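Local coordinates for hypothetical protein (Legionella pneumophila subsp. pneumophila, PDB 4G2A) that is of unknown function but has been proposed to bind a nutrient, and carries a YARHG domain together with a DUF4424-related region, at residues Gly10-Pro15 against Glu26-Ser31; Ile77-Gly82 against Leu91-Leu96; Leu177-Asn182 against Ala227-Cys232. All coordinates share one frame; numbering follows the deposited sequence.

In the fold
Contacts 1 and 3 illustrate one principle twice: strands that do not pair can still be joined by a few aliphatic groups. In each, a strand beside 155-160 (10-15 or 229-235) faces one of two parallel neighbours, 21-33 or 174-180, and Ile28 and Ile30 are hydrogen-bonded through their backbone to Glu178, with the contact centres about 11 Å apart. Both join buried residues. Contact 3 is wholly aliphatic and lies nearer the centre of the chain, whereas contact 1 sets a buried glutamate beside its leucine and bears a sulfate-bound arginine on the outer side of its strand. Contact 2, touching neither, includes the partly exposed Ile77 and Leu79; there a tyrosine, a proline and a water join loops.

Contact 1 of 3, residues Gly10-Pro15 against Glu26-Ser31; sequences GSLPIP and ELIRIS. With SO4 (sulfate ion), chain D; SO4 (sulfate ion), chain E.
Leu12 and Glu26 send their side chains across one another at about a right angle, and the CD2 methyl of Leu12 meets the aliphatic part of the glutamate, 4.1 Å from its CG. The same methyl lies 4.4 Å from CD1 of Ile28, so one leucine branch serves two residues on the same side of strand 21-33. Glu26 can offer a methylene here because its chain is bent by the rotation about CB-CG (chi2 74°), which parts the carboxylate from the leucine; there OE1 is hydrogen-bonded to OG1 of Thr175, giving this buried acid a polar partner. Leu27 and Arg29, which alternate with these, lie on the exposed side. Arg29, extended from CG to NE, presents the edge of its guanidinium to two sulfates, probably from the crystallisation liquor: NH1 reaches O3 of the chain D sulfate at 2.7 Å and NH2 reaches O2 of that ion at 2.7 Å, its sulfur lying in the guanidinium plane. NE binds O3 of the chain E sulfate at 3.2 Å, nearly straight at 172°. Strand 155-160 contributes Tyr159 to both Leu12 and Ile28, strand 43-54 brings Phe50 to Leu12, and strand 174-180 runs parallel beside 21-33, with Leu177 against Ile28.

Contact 2 of 3, residues Ile77-Gly82 against Leu91-Leu96; sequences IALPAG and LVYDFL. With SO4 (sulfate ion), chain L.
Tyr93 swings its ring toward Pro80 by setting CG anti to its own carbonyl carbon (chi1 -55°). Leu91 adopts the same first rotation (chi1 -63°), and its CD2 branch thereby arrives beside Ile77. The proline and the tyrosine come from opposite directions: Pro80 CG and CD each lie 3.5 Å from Tyr93 CE2, an oblique approach. Leu79 crosses the tyrosine at about a right angle and brings CD2 to 3.5 Å from OH. This is packing within a long connection, the segment between strands 76-77 and 95-99 in the DUF4424-related region. Its two arms close on each other through side chains, and the later arm turns a corner at Asp94 on its way into the sheet. A water sits at the ring edge of Tyr93, in the plane of the ring, and acts as a polar bridge between the arms. The tyrosine OH donates to it at 2.7 Å, and the water donates in turn to Ala78 O at 2.8 Å, so the phenol is tied to the backbone of the facing arm. On the apolar flank, Ile77 CD1 and Leu91 CD2 are 4.0 Å apart, and Val6 of strand 4-6 also touches Leu91. At the exposed end of the earlier arm, Gly82 N donates to O3 of the chain L sulfate at 2.7 Å, an ion probably taken up from the crystallisation liquor.

Contact 3 of 3, residues Leu177-Asn182 against Ala227-Cys232; sequences LEVIPN and ADLSLC
Val179 meets Leu229 and Leu231 without any flat group between them; all three are branched aliphatics, and aromatic rings enter from neighbouring strands, where Trp218 and Tyr159 touch Leu229. The valine points toward the facing segment: CG1 touches Leu231, while CG2 lies against both leucines. CG1, anti to the backbone N (chi1 174°), lies 3.7 Å from CD2 of Leu231, the two side chains reaching toward each other tip to tip. CG2 is 4.0 Å from CD2 of Leu229, which it meets at a slant, and also 4.0 Å from CD2 of Leu231. One valine therefore sits against the ends of two leucines spaced two residues apart on the facing strand, the alternation that puts side chains on one face of a beta strand. Both leucines have CG anti to the backbone N, and in each the CD2 branch is the one that touches. The contact is buried, and van der Waals packing joins the segments. Strand 174-180 lies between 21-33, its parallel neighbour, and antiparallel 215-220, while 229-235 pairs with 155-160 and 185-187, and the disulfide from Cys232 to Cys188, just after strand 185-187, adds a covalent tie.

Contact 1 of 3, residues Gly10-Pro15 against Glu26-Ser31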
ATOM      1  N   GLY A  10      -2.012   4.150  -7.094  1.00 25.63           N
ATOM      2  CA  GLY A  10      -3.205   4.419  -7.873  1.00 25.28           C
ATOM      3  C   GLY A  10      -3.598   5.884  -7.870  1.00 27.80           C
ATOM      4  O   GLY A  10      -3.160   6.669  -7.019  1.00 26.78           O
ATOM      5  N   SER A  11      -4.386   6.267  -8.864  1.00 23.73           N
ATOM      6  CA  SER A  11      -4.849   7.645  -9.018  1.00 24.01           C
ATOM      7  C   SER A  11      -6.230   7.661  -9.643  1.00 27.87           C
ATOM      8  O   SER A  11      -6.550   6.769 -10.446  1.00 26.42           O
ATOM      9  CB  SER A  11      -3.884   8.444  -9.895  1.00 27.00           C
ATOM     10  OG  SER A  11      -2.700   8.847  -9.222  1.00 33.83           O
ATOM     11  N   LEU A  12      -7.048   8.665  -9.276  1.00 24.62           N
ATOM     12  CA  LEU A  12      -8.364   8.879  -9.896  1.00 25.55           C
ATOM     13  C   LEU A  12      -8.168   9.223 -11.385  1.00 31.20           C
ATOM     14  O   LEU A  12      -7.132   9.828 -11.702  1.00 31.72           O
ATOM     15  CB  LEU A  12      -9.123  10.063  -9.214  1.00 25.48           C
ATOM     16  CG  LEU A  12      -9.853   9.826  -7.906  1.00 29.11           C
ATOM     17  CD1 LEU A  12     -10.499  11.094  -7.445  1.00 29.52           C
ATOM     18  CD2 LEU A  12     -10.921   8.738  -8.030  1.00 30.31           C
ATOM     19  N   PRO A  13      -9.112   8.926 -12.310  1.00 27.77           N
ATOM     20  CA  PRO A  13      -8.957   9.454 -13.676  1.00 27.74           C
ATOM     21  C   PRO A  13      -9.115  10.969 -13.613  1.00 32.79           C
ATOM     22  O   PRO A  13      -9.791  11.478 -12.708  1.00 32.80           O
ATOM     23  CB  PRO A  13     -10.104   8.797 -14.471  1.00 29.69           C
ATOM     24  CG  PRO A  13     -10.798   7.878 -13.540  1.00 33.60           C
ATOM     25  CD  PRO A  13     -10.431   8.288 -12.138  1.00 29.51           C
ATOM     26  N   ILE A  14      -8.459  11.704 -14.506  1.00 29.78           N
ATOM     27  CA  ILE A  14      -8.595  13.151 -14.460  1.00 29.38           C
ATOM     28  C   ILE A  14      -8.950  13.693 -15.847  1.00 34.98           C
ATOM     29  O   ILE A  14      -8.575  13.084 -16.848  1.00 34.67           O
ATOM     30  CB  ILE A  14      -7.327  13.832 -13.870  1.00 31.90           C
ATOM     31  CG1 ILE A  14      -6.067  13.551 -14.682  1.00 31.94           C
ATOM     32  CG2 ILE A  14      -7.129  13.474 -12.413  1.00 31.93           C
ATOM     33  CD1 ILE A  14      -5.380  14.772 -15.093  1.00 38.87           C
ATOM     34  N   PRO A  15      -9.615  14.861 -15.944  1.00 33.45           N
ATOM     35  CA  PRO A  15      -9.857  15.438 -17.275  1.00 34.52           C
ATOM     36  C   PRO A  15      -8.660  16.272 -17.752  1.00 41.87           C
ATOM     37  O   PRO A  15      -7.964  16.880 -16.940  1.00 39.61           O
ATOM     38  CB  PRO A  15     -11.095  16.316 -17.065  1.00 36.96           C
ATOM     39  CG  PRO A  15     -11.132  16.632 -15.589  1.00 40.13           C
ATOM     40  CD  PRO A  15     -10.151  15.732 -14.868  1.00 34.82           C
ATOM     41  N   GLU A  26     -17.395   5.974  -6.853  1.00 32.59           N
ATOM     42  CA  GLU A  26     -16.177   5.183  -7.068  1.00 31.18           C
ATOM     43  C   GLU A  26     -16.236   3.939  -6.200  1.00 34.22           C
ATOM     44  O   GLU A  26     -16.850   3.951  -5.132  1.00 34.75           O
ATOM     45  CB  GLU A  26     -14.879   5.970  -6.761  1.00 31.99           C
ATOM     46  CG  GLU A  26     -14.763   7.387  -7.325  1.00 35.24           C
ATOM     47  CD  GLU A  26     -15.614   8.409  -6.593  1.00 43.75           C
ATOM     48  OE1 GLU A  26     -15.607   8.408  -5.342  1.00 34.04           O
ATOM     49  OE2 GLU A  26     -16.358   9.155  -7.269  1.00 29.44           O
ATOM     50  N   LEU A  27     -15.623   2.863  -6.669  1.00 29.22           N
ATOM     51  CA  LEU A  27     -15.530   1.586  -5.979  1.00 28.00           C
ATOM     52  C   LEU A  27     -14.099   1.149  -6.191  1.00 30.78           C
ATOM     53  O   LEU A  27     -13.756   0.707  -7.283  1.00 31.71           O
ATOM     54  CB  LEU A  27     -16.578   0.612  -6.545  1.00 28.86           C
ATOM     55  CG  LEU A  27     -16.675  -0.783  -5.930  1.00 34.97           C
ATOM     56  CD1 LEU A  27     -17.175  -0.722  -4.477  1.00 35.53           C
ATOM     57  CD2 LEU A  27     -17.621  -1.655  -6.746  1.00 38.17           C
ATOM     58  N   ILE A  28     -13.230   1.399  -5.197  1.00 24.95           N
ATOM     59  CA  ILE A  28     -11.800   1.166  -5.332  1.00 23.55           C
ATOM     60  C   ILE A  28     -11.345   0.034  -4.390  1.00 30.21           C
ATOM     61  O   ILE A  28     -11.372   0.153  -3.162  1.00 30.24           O
ATOM     62  CB  ILE A  28     -11.050   2.514  -5.104  1.00 25.05           C
ATOM     63  CG1 ILE A  28     -11.494   3.556  -6.182  1.00 24.72           C
ATOM     64  CG2 ILE A  28      -9.520   2.321  -5.114  1.00 25.29           C
ATOM     65  CD1 ILE A  28     -11.390   5.016  -5.794  1.00 27.00           C
ATOM     66  N   ARG A  29     -10.919  -1.062  -4.997  1.00 27.34           N
ATOM     67  CA  ARG A  29     -10.480  -2.260  -4.293  1.00 27.09           C
ATOM     68  C   ARG A  29      -9.001  -2.428  -4.527  1.00 30.93           C
ATOM     69  O   ARG A  29      -8.582  -2.479  -5.670  1.00 32.36           O
ATOM     70  CB  ARG A  29     -11.282  -3.482  -4.784  1.00 24.33           C
ATOM     71  CG  ARG A  29     -11.268  -4.631  -3.811  1.00 28.42           C
ATOM     72  CD  ARG A  29     -12.049  -5.788  -4.370  1.00 37.38           C
ATOM     73  NE  ARG A  29     -11.959  -6.984  -3.535  1.00 35.02           N
ATOM     74  CZ  ARG A  29     -11.033  -7.917  -3.694  1.00 47.70           C
ATOM     75  NH1 ARG A  29     -10.118  -7.799  -4.648  1.00 46.05           N
ATOM     76  NH2 ARG A  29     -10.998  -8.964  -2.891  1.00 35.83           N
ATOM     77  N   ILE A  30      -8.203  -2.431  -3.453  1.00 26.32           N
ATOM     78  CA  ILE A  30      -6.737  -2.530  -3.507  1.00 24.84           C
ATOM     79  C   ILE A  30      -6.378  -3.796  -2.740  1.00 28.46           C
ATOM     80  O   ILE A  30      -6.631  -3.895  -1.528  1.00 27.18           O
ATOM     81  CB  ILE A  30      -6.048  -1.241  -2.959  1.00 26.78           C
ATOM     82  CG1 ILE A  30      -6.622   0.045  -3.621  1.00 26.00           C
ATOM     83  CG2 ILE A  30      -4.535  -1.327  -3.125  1.00 27.81           C
ATOM     84  CD1 ILE A  30      -6.042   1.407  -3.122  1.00 27.99           C
ATOM     85  N   SER A  31      -5.915  -4.810  -3.477  1.00 25.81           N
ATOM     86  CA  SER A  31      -5.652  -6.142  -2.921  1.00 26.14           C
ATOM     87  C   SER A  31      -4.177  -6.533  -2.967  1.00 29.07           C
ATOM     88  O   SER A  31      -3.564  -6.465  -4.024  1.00 28.69           O
ATOM     89  CB  SER A  31      -6.484  -7.182  -3.658  1.00 28.90           C
ATOM     90  OG  SER A  31      -6.331  -8.417  -2.984  1.00 43.16           O
TER
HETATM   91  S   SO4 D 403      -8.467 -11.090  -3.819  1.00 80.81           S
HETATM   92  O1  SO4 D 403      -7.112 -11.649  -3.802  1.00 81.09           O
HETATM   93  O2  SO4 D 403      -8.803 -10.522  -2.505  1.00 78.47           O
HETATM   94  O3  SO4 D 403      -8.559 -10.051  -4.839  1.00 81.85           O
HETATM   95  O4  SO4 D 403      -9.401 -12.165  -4.157  1.00 83.09           O
HETATM   96  S   SO4 E 404     -14.372  -8.628  -0.258  1.00109.53           S
HETATM   97  O1  SO4 E 404     -13.517  -9.778  -0.570  1.00108.80           O
HETATM   98  O2  SO4 E 404     -13.976  -8.051   1.031  1.00109.91           O
HETATM   99  O3  SO4 E 404     -14.243  -7.621  -1.324  1.00109.75           O
HETATM  100  O4  SO4 E 404     -15.770  -9.058  -0.169  1.00109.73           O

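Contact 2 of 3, residues Ile77-Gly82 against Leu91-Leu96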
ATOM      1  N   ILE A  77      13.547   0.717  -6.392  1.00 22.80           N
ATOM      2  CA  ILE A  77      12.208   0.356  -6.826  1.00 21.34           C
ATOM      3  C   ILE A  77      11.773  -0.898  -6.068  1.00 28.05           C
ATOM      4  O   ILE A  77      12.594  -1.799  -5.848  1.00 29.62           O
ATOM      5  CB  ILE A  77      12.139   0.172  -8.379  1.00 22.92           C
ATOM      6  CG1 ILE A  77      12.487   1.465  -9.154  1.00 23.15           C
ATOM      7  CG2 ILE A  77      10.812  -0.420  -8.866  1.00 23.05           C
ATOM      8  CD1 ILE A  77      11.715   2.814  -8.841  1.00 25.74           C
ATOM      9  N   ALA A  78      10.488  -0.913  -5.649  1.00 23.74           N
ATOM     10  CA  ALA A  78       9.760  -2.048  -5.090  1.00 23.63           C
ATOM     11  C   ALA A  78       8.994  -2.696  -6.267  1.00 29.05           C
ATOM     12  O   ALA A  78       8.021  -2.145  -6.793  1.00 27.72           O
ATOM     13  CB  ALA A  78       8.819  -1.598  -3.968  1.00 23.13           C
ATOM     14  N   LEU A  79       9.500  -3.823  -6.728  1.00 28.84           N
ATOM     15  CA  LEU A  79       8.974  -4.547  -7.887  1.00 29.35           C
ATOM     16  C   LEU A  79       8.019  -5.672  -7.543  1.00 32.65           C
ATOM     17  O   LEU A  79       8.347  -6.474  -6.666  1.00 34.00           O
ATOM     18  CB  LEU A  79      10.154  -5.173  -8.634  1.00 30.55           C
ATOM     19  CG  LEU A  79      10.794  -4.409  -9.779  1.00 35.54           C
ATOM     20  CD1 LEU A  79      11.934  -5.239 -10.352  1.00 37.48           C
ATOM     21  CD2 LEU A  79       9.791  -4.150 -10.904  1.00 36.32           C
ATOM     22  N   PRO A  80       6.885  -5.824  -8.264  1.00 28.59           N
ATOM     23  CA  PRO A  80       6.013  -6.997  -8.030  1.00 29.05           C
ATOM     24  C   PRO A  80       6.671  -8.263  -8.558  1.00 35.26           C
ATOM     25  O   PRO A  80       7.524  -8.167  -9.451  1.00 36.20           O
ATOM     26  CB  PRO A  80       4.749  -6.684  -8.843  1.00 30.00           C
ATOM     27  CG  PRO A  80       4.890  -5.287  -9.289  1.00 33.24           C
ATOM     28  CD  PRO A  80       6.347  -4.980  -9.345  1.00 29.32           C
ATOM     29  N   ALA A  81       6.296  -9.448  -8.035  1.00 32.64           N
ATOM     30  CA  ALA A  81       6.886 -10.680  -8.570  1.00 33.49           C
ATOM     31  C   ALA A  81       6.435 -10.882 -10.038  1.00 38.51           C
ATOM     32  O   ALA A  81       5.266 -10.654 -10.377  1.00 38.16           O
ATOM     33  CB  ALA A  81       6.515 -11.884  -7.709  1.00 34.65           C
ATOM     34  N   GLY A  82       7.396 -11.214 -10.894  1.00 36.73           N
ATOM     35  CA  GLY A  82       7.185 -11.422 -12.322  1.00 37.70           C
ATOM     36  C   GLY A  82       7.288 -10.172 -13.175  1.00 41.69           C
ATOM     37  O   GLY A  82       7.030 -10.247 -14.374  1.00 43.61           O
ATOM     38  N   LEU A  91       5.301   2.844 -12.980  1.00 26.27           N
ATOM     39  CA  LEU A  91       5.319   2.002 -11.783  1.00 25.27           C
ATOM     40  C   LEU A  91       3.897   1.427 -11.585  1.00 31.52           C
ATOM     41  O   LEU A  91       3.444   1.182 -10.469  1.00 32.65           O
ATOM     42  CB  LEU A  91       5.852   2.784 -10.557  1.00 23.90           C
ATOM     43  CG  LEU A  91       7.331   3.285 -10.642  1.00 26.67           C
ATOM     44  CD1 LEU A  91       7.711   4.034  -9.392  1.00 26.36           C
ATOM     45  CD2 LEU A  91       8.297   2.156 -10.828  1.00 26.10           C
ATOM     46  N   VAL A  92       3.234   1.182 -12.725  1.00 27.83           N
ATOM     47  CA  VAL A  92       1.897   0.640 -12.951  1.00 27.80           C
ATOM     48  C   VAL A  92       2.082  -0.481 -13.979  1.00 29.62           C
ATOM     49  O   VAL A  92       2.828  -0.326 -14.937  1.00 29.22           O
ATOM     50  CB  VAL A  92       0.896   1.766 -13.408  1.00 32.61           C
ATOM     51  CG1 VAL A  92      -0.358   1.196 -14.064  1.00 32.52           C
ATOM     52  CG2 VAL A  92       0.514   2.655 -12.241  1.00 32.06           C
ATOM     53  N   TYR A  93       1.443  -1.627 -13.750  1.00 25.99           N
ATOM     54  CA  TYR A  93       1.620  -2.786 -14.603  1.00 25.28           C
ATOM     55  C   TYR A  93       0.307  -3.271 -15.128  1.00 31.42           C
ATOM     56  O   TYR A  93      -0.651  -3.397 -14.365  1.00 32.14           O
ATOM     57  CB  TYR A  93       2.331  -3.913 -13.807  1.00 24.48           C
ATOM     58  CG  TYR A  93       3.632  -3.445 -13.214  1.00 24.33           C
ATOM     59  CD1 TYR A  93       4.778  -3.342 -13.996  1.00 26.82           C
ATOM     60  CD2 TYR A  93       3.701  -3.004 -11.897  1.00 23.91           C
ATOM     61  CE1 TYR A  93       5.969  -2.848 -13.474  1.00 27.22           C
ATOM     62  CE2 TYR A  93       4.881  -2.480 -11.373  1.00 24.50           C
ATOM     63  CZ  TYR A  93       6.017  -2.420 -12.163  1.00 32.06           C
ATOM     64  OH  TYR A  93       7.190  -1.920 -11.668  1.00 34.91           O
ATOM     65  N   ASP A  94       0.283  -3.591 -16.427  1.00 29.81           N
ATOM     66  CA  ASP A  94      -0.845  -4.188 -17.155  1.00 30.67           C
ATOM     67  C   ASP A  94      -2.114  -3.375 -16.950  1.00 34.62           C
ATOM     68  O   ASP A  94      -3.160  -3.907 -16.571  1.00 36.45           O
ATOM     69  CB  ASP A  94      -1.048  -5.673 -16.755  1.00 32.85           C
ATOM     70  CG  ASP A  94       0.224  -6.506 -16.864  1.00 48.69           C
ATOM     71  OD1 ASP A  94       0.798  -6.579 -17.980  1.00 51.55           O
ATOM     72  OD2 ASP A  94       0.662  -7.060 -15.830  1.00 52.87           O
ATOM     73  N   PHE A  95      -1.995  -2.069 -17.162  1.00 29.14           N
ATOM     74  CA  PHE A  95      -3.107  -1.141 -17.083  1.00 27.35           C
ATOM     75  C   PHE A  95      -4.099  -1.452 -18.178  1.00 34.50           C
ATOM     76  O   PHE A  95      -3.741  -1.498 -19.359  1.00 35.63           O
ATOM     77  CB  PHE A  95      -2.616   0.302 -17.205  1.00 27.16           C
ATOM     78  CG  PHE A  95      -3.734   1.313 -17.147  1.00 27.43           C
ATOM     79  CD1 PHE A  95      -4.266   1.720 -15.923  1.00 28.73           C
ATOM     80  CD2 PHE A  95      -4.259   1.864 -18.317  1.00 28.34           C
ATOM     81  CE1 PHE A  95      -5.313   2.649 -15.867  1.00 28.81           C
ATOM     82  CE2 PHE A  95      -5.289   2.811 -18.259  1.00 31.28           C
ATOM     83  CZ  PHE A  95      -5.810   3.196 -17.034  1.00 28.57           C
ATOM     84  N   LEU A  96      -5.342  -1.695 -17.769  1.00 32.02           N
ATOM     85  CA  LEU A  96      -6.473  -1.948 -18.638  1.00 32.49           C
ATOM     86  C   LEU A  96      -7.603  -1.002 -18.253  1.00 36.35           C
ATOM     87  O   LEU A  96      -7.954  -0.934 -17.072  1.00 36.13           O
ATOM     88  CB  LEU A  96      -6.952  -3.413 -18.533  1.00 33.05           C
ATOM     89  CG  LEU A  96      -5.979  -4.534 -18.882  1.00 37.17           C
ATOM     90  CD1 LEU A  96      -6.582  -5.868 -18.503  1.00 37.83           C
ATOM     91  CD2 LEU A  96      -5.578  -4.505 -20.368  1.00 36.91           C
TER
HETATM   92  S   SO4 L 411       9.618 -13.490  -9.576  1.00109.01           S
HETATM   93  O1  SO4 L 411      10.614 -14.266 -10.311  1.00109.41           O
HETATM   94  O2  SO4 L 411       9.804 -13.649  -8.131  1.00109.49           O
HETATM   95  O3  SO4 L 411       9.760 -12.075  -9.931  1.00108.31           O
HETATM   96  O4  SO4 L 411       8.295 -13.986  -9.936  1.00109.00           O
HETATM   97  O   HOH W   1       6.923  -1.095  -9.106  1.00 27.77           O

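Contact 3 of 3, residues Leu177-Asn182 against Ala227-Cys232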
ATOM      1  N   LEU A 177     -13.783   2.769  -0.685  1.00 33.26           N
ATOM      2  CA  LEU A 177     -12.381   2.363  -0.736  1.00 33.40           C
ATOM      3  C   LEU A 177     -12.132   1.150   0.140  1.00 33.69           C
ATOM      4  O   LEU A 177     -12.548   1.117   1.302  1.00 33.84           O
ATOM      5  CB  LEU A 177     -11.438   3.514  -0.320  1.00 34.38           C
ATOM      6  CG  LEU A 177     -11.637   4.858  -1.032  1.00 40.87           C
ATOM      7  CD1 LEU A 177     -11.678   5.996  -0.024  1.00 42.37           C
ATOM      8  CD2 LEU A 177     -10.548   5.083  -2.068  1.00 43.24           C
ATOM      9  N   GLU A 178     -11.424   0.164  -0.404  1.00 28.38           N
ATOM     10  CA  GLU A 178     -11.141  -1.040   0.363  1.00 28.50           C
ATOM     11  C   GLU A 178      -9.696  -1.494   0.143  1.00 31.25           C
ATOM     12  O   GLU A 178      -9.296  -1.743  -0.998  1.00 29.88           O
ATOM     13  CB  GLU A 178     -12.146  -2.144  -0.017  1.00 30.44           C
ATOM     14  CG  GLU A 178     -12.199  -3.333   0.928  1.00 43.04           C
ATOM     15  CD  GLU A 178     -13.173  -4.426   0.517  1.00 66.89           C
ATOM     16  OE1 GLU A 178     -13.274  -4.715  -0.698  1.00 54.00           O
ATOM     17  OE2 GLU A 178     -13.824  -5.009   1.414  1.00 71.98           O
ATOM     18  N   VAL A 179      -8.913  -1.592   1.253  1.00 26.93           N
ATOM     19  CA  VAL A 179      -7.536  -2.106   1.236  1.00 25.43           C
ATOM     20  C   VAL A 179      -7.538  -3.488   1.918  1.00 30.95           C
ATOM     21  O   VAL A 179      -8.047  -3.629   3.033  1.00 30.83           O
ATOM     22  CB  VAL A 179      -6.517  -1.137   1.850  1.00 28.10           C
ATOM     23  CG1 VAL A 179      -5.132  -1.794   1.933  1.00 27.97           C
ATOM     24  CG2 VAL A 179      -6.460   0.159   1.040  1.00 26.46           C
ATOM     25  N   ILE A 180      -7.071  -4.513   1.183  1.00 29.38           N
ATOM     26  CA  ILE A 180      -7.069  -5.935   1.577  1.00 29.91           C
ATOM     27  C   ILE A 180      -5.655  -6.487   1.435  1.00 31.61           C
ATOM     28  O   ILE A 180      -5.304  -7.004   0.376  1.00 29.21           O
ATOM     29  CB  ILE A 180      -8.094  -6.779   0.739  1.00 33.69           C
ATOM     30  CG1 ILE A 180      -9.442  -6.073   0.626  1.00 35.60           C
ATOM     31  CG2 ILE A 180      -8.261  -8.221   1.286  1.00 33.61           C
ATOM     32  CD1 ILE A 180     -10.156  -6.350  -0.648  1.00 46.84           C
ATOM     33  N   PRO A 181      -4.850  -6.436   2.514  1.00 29.51           N
ATOM     34  CA  PRO A 181      -3.453  -6.905   2.411  1.00 28.66           C
ATOM     35  C   PRO A 181      -3.290  -8.403   2.126  1.00 32.79           C
ATOM     36  O   PRO A 181      -2.284  -8.794   1.530  1.00 31.91           O
ATOM     37  CB  PRO A 181      -2.866  -6.540   3.776  1.00 30.09           C
ATOM     38  CG  PRO A 181      -3.734  -5.432   4.289  1.00 34.61           C
ATOM     39  CD  PRO A 181      -5.107  -5.805   3.828  1.00 30.81           C
ATOM     40  N   ASN A 182      -4.255  -9.242   2.572  1.00 29.23           N
ATOM     41  CA  ASN A 182      -4.240 -10.697   2.405  1.00 29.16           C
ATOM     42  C   ASN A 182      -3.123 -11.368   3.233  1.00 33.18           C
ATOM     43  O   ASN A 182      -2.752 -12.519   2.972  1.00 34.03           O
ATOM     44  CB  ASN A 182      -4.153 -11.087   0.930  1.00 27.34           C
ATOM     45  CG  ASN A 182      -5.447 -10.844   0.213  1.00 36.09           C
ATOM     46  OD1 ASN A 182      -6.508 -11.277   0.646  1.00 40.05           O
ATOM     47  ND2 ASN A 182      -5.394 -10.150  -0.893  1.00 22.15           N
ATOM     48  N   ALA A 227      -8.169  14.987   1.127  1.00 45.82           N
ATOM     49  CA  ALA A 227      -6.988  14.156   1.408  1.00 43.62           C
ATOM     50  C   ALA A 227      -6.948  12.920   0.521  1.00 41.88           C
ATOM     51  O   ALA A 227      -7.985  12.421   0.086  1.00 41.78           O
ATOM     52  CB  ALA A 227      -6.960  13.740   2.872  1.00 44.79           C
ATOM     53  N   ASP A 228      -5.753  12.429   0.263  1.00 34.98           N
ATOM     54  CA  ASP A 228      -5.562  11.210  -0.517  1.00 32.79           C
ATOM     55  C   ASP A 228      -5.714   9.977   0.361  1.00 35.43           C
ATOM     56  O   ASP A 228      -5.810  10.069   1.602  1.00 34.86           O
ATOM     57  CB  ASP A 228      -4.164  11.211  -1.150  1.00 32.86           C
ATOM     58  CG  ASP A 228      -3.949  12.259  -2.225  1.00 43.59           C
ATOM     59  OD1 ASP A 228      -4.898  12.524  -3.008  1.00 43.31           O
ATOM     60  OD2 ASP A 228      -2.819  12.773  -2.328  1.00 54.36           O
ATOM     61  N   LEU A 229      -5.715   8.816  -0.266  1.00 30.51           N
ATOM     62  CA  LEU A 229      -5.648   7.604   0.524  1.00 30.41           C
ATOM     63  C   LEU A 229      -4.180   7.427   0.903  1.00 30.19           C
ATOM     64  O   LEU A 229      -3.290   7.418   0.043  1.00 28.08           O
ATOM     65  CB  LEU A 229      -6.212   6.363  -0.196  1.00 31.23           C
ATOM     66  CG  LEU A 229      -5.816   5.012   0.420  1.00 35.58           C
ATOM     67  CD1 LEU A 229      -6.458   4.830   1.754  1.00 35.54           C
ATOM     68  CD2 LEU A 229      -6.203   3.899  -0.456  1.00 39.04           C
ATOM     69  N   SER A 230      -3.935   7.388   2.198  1.00 27.18           N
ATOM     70  CA  SER A 230      -2.614   7.202   2.765  1.00 26.48           C
ATOM     71  C   SER A 230      -2.748   6.195   3.874  1.00 31.70           C
ATOM     72  O   SER A 230      -3.365   6.475   4.902  1.00 31.55           O
ATOM     73  CB  SER A 230      -2.043   8.527   3.262  1.00 28.87           C
ATOM     74  OG  SER A 230      -0.735   8.332   3.774  1.00 36.39           O
ATOM     75  N   LEU A 231      -2.253   4.986   3.632  1.00 29.37           N
ATOM     76  CA  LEU A 231      -2.339   3.922   4.616  1.00 30.07           C
ATOM     77  C   LEU A 231      -0.977   3.268   4.794  1.00 33.23           C
ATOM     78  O   LEU A 231      -0.404   2.686   3.869  1.00 31.29           O
ATOM     79  CB  LEU A 231      -3.431   2.908   4.221  1.00 30.56           C
ATOM     80  CG  LEU A 231      -3.776   1.797   5.206  1.00 35.81           C
ATOM     81  CD1 LEU A 231      -4.379   2.354   6.490  1.00 35.56           C
ATOM     82  CD2 LEU A 231      -4.744   0.818   4.575  1.00 37.56           C
ATOM     83  N   CYS A 232      -0.458   3.426   5.994  1.00 32.05           N
ATOM     84  CA  CYS A 232       0.816   2.899   6.443  1.00 33.67           C
ATOM     85  C   CYS A 232       0.576   1.626   7.292  1.00 33.58           C
ATOM     86  O   CYS A 232      -0.138   1.674   8.308  1.00 32.19           O
ATOM     87  CB  CYS A 232       1.556   3.974   7.227  1.00 36.63           C
ATOM     88  SG  CYS A 232       3.260   3.544   7.610  1.00 42.07           S
TER